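Local coordinates for ferredoxin (Thermus aquaticus, PDB 1H98), which transfers electrons in a wide variety of metabolic reactions, using one [3Fe-4S] and one [4Fe-4S] cluster, at residues 23-28 against 32-37. Residues are numbered along the deposited sequence; the frame is centred on the assembly and turned at random.
Sequences ECIYDG and FYIHPE. With SF4 (iron/sulfur cluster), chain B; F3S (Fe3-s4 cluster), chain C.
With chi1 at 68°, CG of Tyr-33 sits between the backbone N and the carbonyl carbon, which swings the ring across to Tyr-26, whose CG lies beside the backbone N (chi1 -51°). The two tyrosines are the hydrogen-bonded pair of an antiparallel beta hairpin, strands 25-27 and 32-34, in the two-cluster ferredoxin fold. Tyr-26 N donates to Tyr-33 O (2.9 Å) and Tyr-33 N to Tyr-26 O (2.8 Å); past the strand ends, His-35 N to Cys-24 O continues the ladder in an almost straight bond.

The faces differ in character. On the tyrosine side, Tyr-33 CZ rests on Tyr-26 CB at 3.6 Å, and the rings meet obliquely, their planes 37° apart. His-35 CB lies at the edge of the Tyr-26 ring, near its plane. Tyrosine suits this partly exposed side, since its ring packs while its hydroxyl can reach a polar partner: Tyr-26 OH is hydrogen-bonded to Glu-38 OE1. Tyr-33 also packs on helix 66-74.

The other face turns to the clusters. Branched, apolar Ile-25 and Ile-34 lie side by side, CG1 to CG1 3.9 Å, and both reach sulfide S4 of the [4Fe-4S] cluster, giving it a greasy wall without adding charge. From the loop just before strand 25-27, Cys-24 SG also lies against S4, at 3.6 Å, although the iron of this cluster is bound by Cys-20, Cys-39, Cys-42 and Cys-45. Further along, Phe-32 CB approaches sulfide S1 of the [3Fe-4S] cluster. Its broad ring suits a place between the cluster and strand 25-27: the Asp-27 carboxylate stacks nearly parallel to it, and Asp-27 OD1 forms a salt bridge with Lys-12 and accepts a hydrogen bond from Gly-29 N, while Asp-27 CA sits over the centre of the Phe-32 ring, 3.7 Å from the centroid, in a CH-pi contact.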
# COMPACT_ATOMS: atom_id res chain seq x y z
N GLU A 23 3.43 -2.86 11.25
CA GLU A 23 4.62 -2.50 10.48
C GLU A 23 4.83 -3.39 9.24
O GLU A 23 5.92 -3.92 9.02
CB GLU A 23 5.87 -2.57 11.37
CG GLU A 23 5.80 -1.70 12.63
CD GLU A 23 6.92 -1.98 13.62
OE1 GLU A 23 7.64 -2.99 13.46
OE2 GLU A 23 7.08 -1.19 14.58
N CYS A 24 3.79 -3.50 8.42
CA CYS A 24 3.87 -4.32 7.21
C CYS A 24 3.96 -3.51 5.92
O CYS A 24 3.63 -4.00 4.84
CB CYS A 24 2.68 -5.27 7.16
SG CYS A 24 1.08 -4.45 7.01
N ILE A 25 4.41 -2.26 6.02
CA ILE A 25 4.57 -1.40 4.85
C ILE A 25 6.08 -1.26 4.64
O ILE A 25 6.79 -0.77 5.53
CB ILE A 25 3.92 -0.01 5.05
CG1 ILE A 25 2.42 -0.18 5.30
CG2 ILE A 25 4.16 0.87 3.82
CD1 ILE A 25 1.67 1.11 5.57
N TYR A 26 6.55 -1.70 3.48
CA TYR A 26 7.98 -1.72 3.18
C TYR A 26 8.39 -0.97 1.91
O TYR A 26 7.59 -0.79 0.98
CB TYR A 26 8.46 -3.17 3.06
CG TYR A 26 8.08 -4.07 4.21
CD1 TYR A 26 8.89 -4.15 5.35
CD2 TYR A 26 6.94 -4.87 4.16
CE1 TYR A 26 8.58 -5.00 6.40
CE2 TYR A 26 6.62 -5.73 5.20
CZ TYR A 26 7.45 -5.79 6.32
OH TYR A 26 7.15 -6.64 7.35
N ASP A 27 9.66 -0.59 1.86
CA ASP A 27 10.23 0.13 0.72
C ASP A 27 10.39 -0.83 -0.46
O ASP A 27 11.14 -1.81 -0.37
CB ASP A 27 11.59 0.72 1.11
CG ASP A 27 12.15 1.69 0.08
OD1 ASP A 27 11.64 1.75 -1.06
OD2 ASP A 27 13.10 2.41 0.42
N GLY A 28 9.72 -0.54 -1.56
CA GLY A 28 9.81 -1.39 -2.73
C GLY A 28 10.56 -0.75 -3.89
O GLY A 28 10.44 -1.19 -5.03
N PHE A 32 6.38 2.33 -1.91
CA PHE A 32 6.32 1.45 -0.75
C PHE A 32 5.22 0.45 -1.09
O PHE A 32 4.46 0.66 -2.04
CB PHE A 32 5.98 2.24 0.52
CG PHE A 32 7.20 2.70 1.28
CD1 PHE A 32 8.04 3.67 0.76
CD2 PHE A 32 7.52 2.12 2.50
CE1 PHE A 32 9.21 4.06 1.44
CE2 PHE A 32 8.68 2.49 3.19
CZ PHE A 32 9.53 3.46 2.65
N TYR A 33 5.18 -0.67 -0.39
CA TYR A 33 4.15 -1.67 -0.67
C TYR A 33 3.68 -2.26 0.64
O TYR A 33 4.37 -2.16 1.66
CB TYR A 33 4.70 -2.77 -1.59
CG TYR A 33 5.76 -3.64 -0.95
CD1 TYR A 33 5.41 -4.82 -0.29
CD2 TYR A 33 7.10 -3.28 -1.00
CE1 TYR A 33 6.37 -5.61 0.31
CE2 TYR A 33 8.07 -4.08 -0.40
CZ TYR A 33 7.70 -5.24 0.25
OH TYR A 33 8.66 -6.03 0.85
N ILE A 34 2.49 -2.85 0.61
CA ILE A 34 1.90 -3.48 1.78
C ILE A 34 2.00 -4.99 1.64
O ILE A 34 1.60 -5.55 0.62
CB ILE A 34 0.41 -3.06 1.94
CG1 ILE A 34 0.32 -1.59 2.38
CG2 ILE A 34 -0.30 -3.96 2.95
CD1 ILE A 34 -1.09 -1.00 2.33
N HIS A 35 2.59 -5.65 2.64
CA HIS A 35 2.70 -7.10 2.58
C HIS A 35 1.31 -7.68 2.85
O HIS A 35 0.79 -7.59 3.96
CB HIS A 35 3.71 -7.61 3.61
CG HIS A 35 4.10 -9.03 3.40
ND1 HIS A 35 5.40 -9.42 3.16
CD2 HIS A 35 3.36 -10.16 3.36
CE1 HIS A 35 5.44 -10.73 2.98
NE2 HIS A 35 4.21 -11.20 3.10
N PRO A 36 0.73 -8.36 1.84
CA PRO A 36 -0.61 -8.97 1.88
C PRO A 36 -0.86 -9.96 3.01
O PRO A 36 -1.95 -10.00 3.57
CB PRO A 36 -0.71 -9.66 0.52
CG PRO A 36 0.25 -8.90 -0.34
CD PRO A 36 1.41 -8.70 0.59
N GLU A 37 0.15 -10.78 3.31
CA GLU A 37 0.03 -11.80 4.35
C GLU A 37 0.18 -11.24 5.77
O GLU A 37 -0.13 -11.93 6.73
CB GLU A 37 1.08 -12.91 4.14
CG GLU A 37 1.13 -13.52 2.73
CD GLU A 37 -0.09 -14.37 2.38
OE1 GLU A 37 -0.28 -15.44 3.01
OE2 GLU A 37 -0.86 -13.99 1.46
FE1 SF4 B . -2.80 -3.06 6.68
FE2 SF4 B . -1.05 -1.57 8.23
FE3 SF4 B . -2.79 -0.30 6.51
FE4 SF4 B . -3.71 -1.53 8.80
S1 SF4 B . -2.30 0.32 8.69
S2 SF4 B . -4.64 -1.67 6.62
S3 SF4 B . -2.34 -3.37 8.93
S4 SF4 B . -1.04 -1.74 5.91
FE1 F3S C . 2.80 5.75 2.21
FE3 F3S C . 3.49 6.07 -0.48
FE4 F3S C . 1.41 7.51 0.64
S1 F3S C . 4.93 5.84 1.30
S2 F3S C . 2.14 7.86 2.81
S3 F3S C . 1.48 5.19 0.38
S4 F3S C . 3.03 8.30 -0.79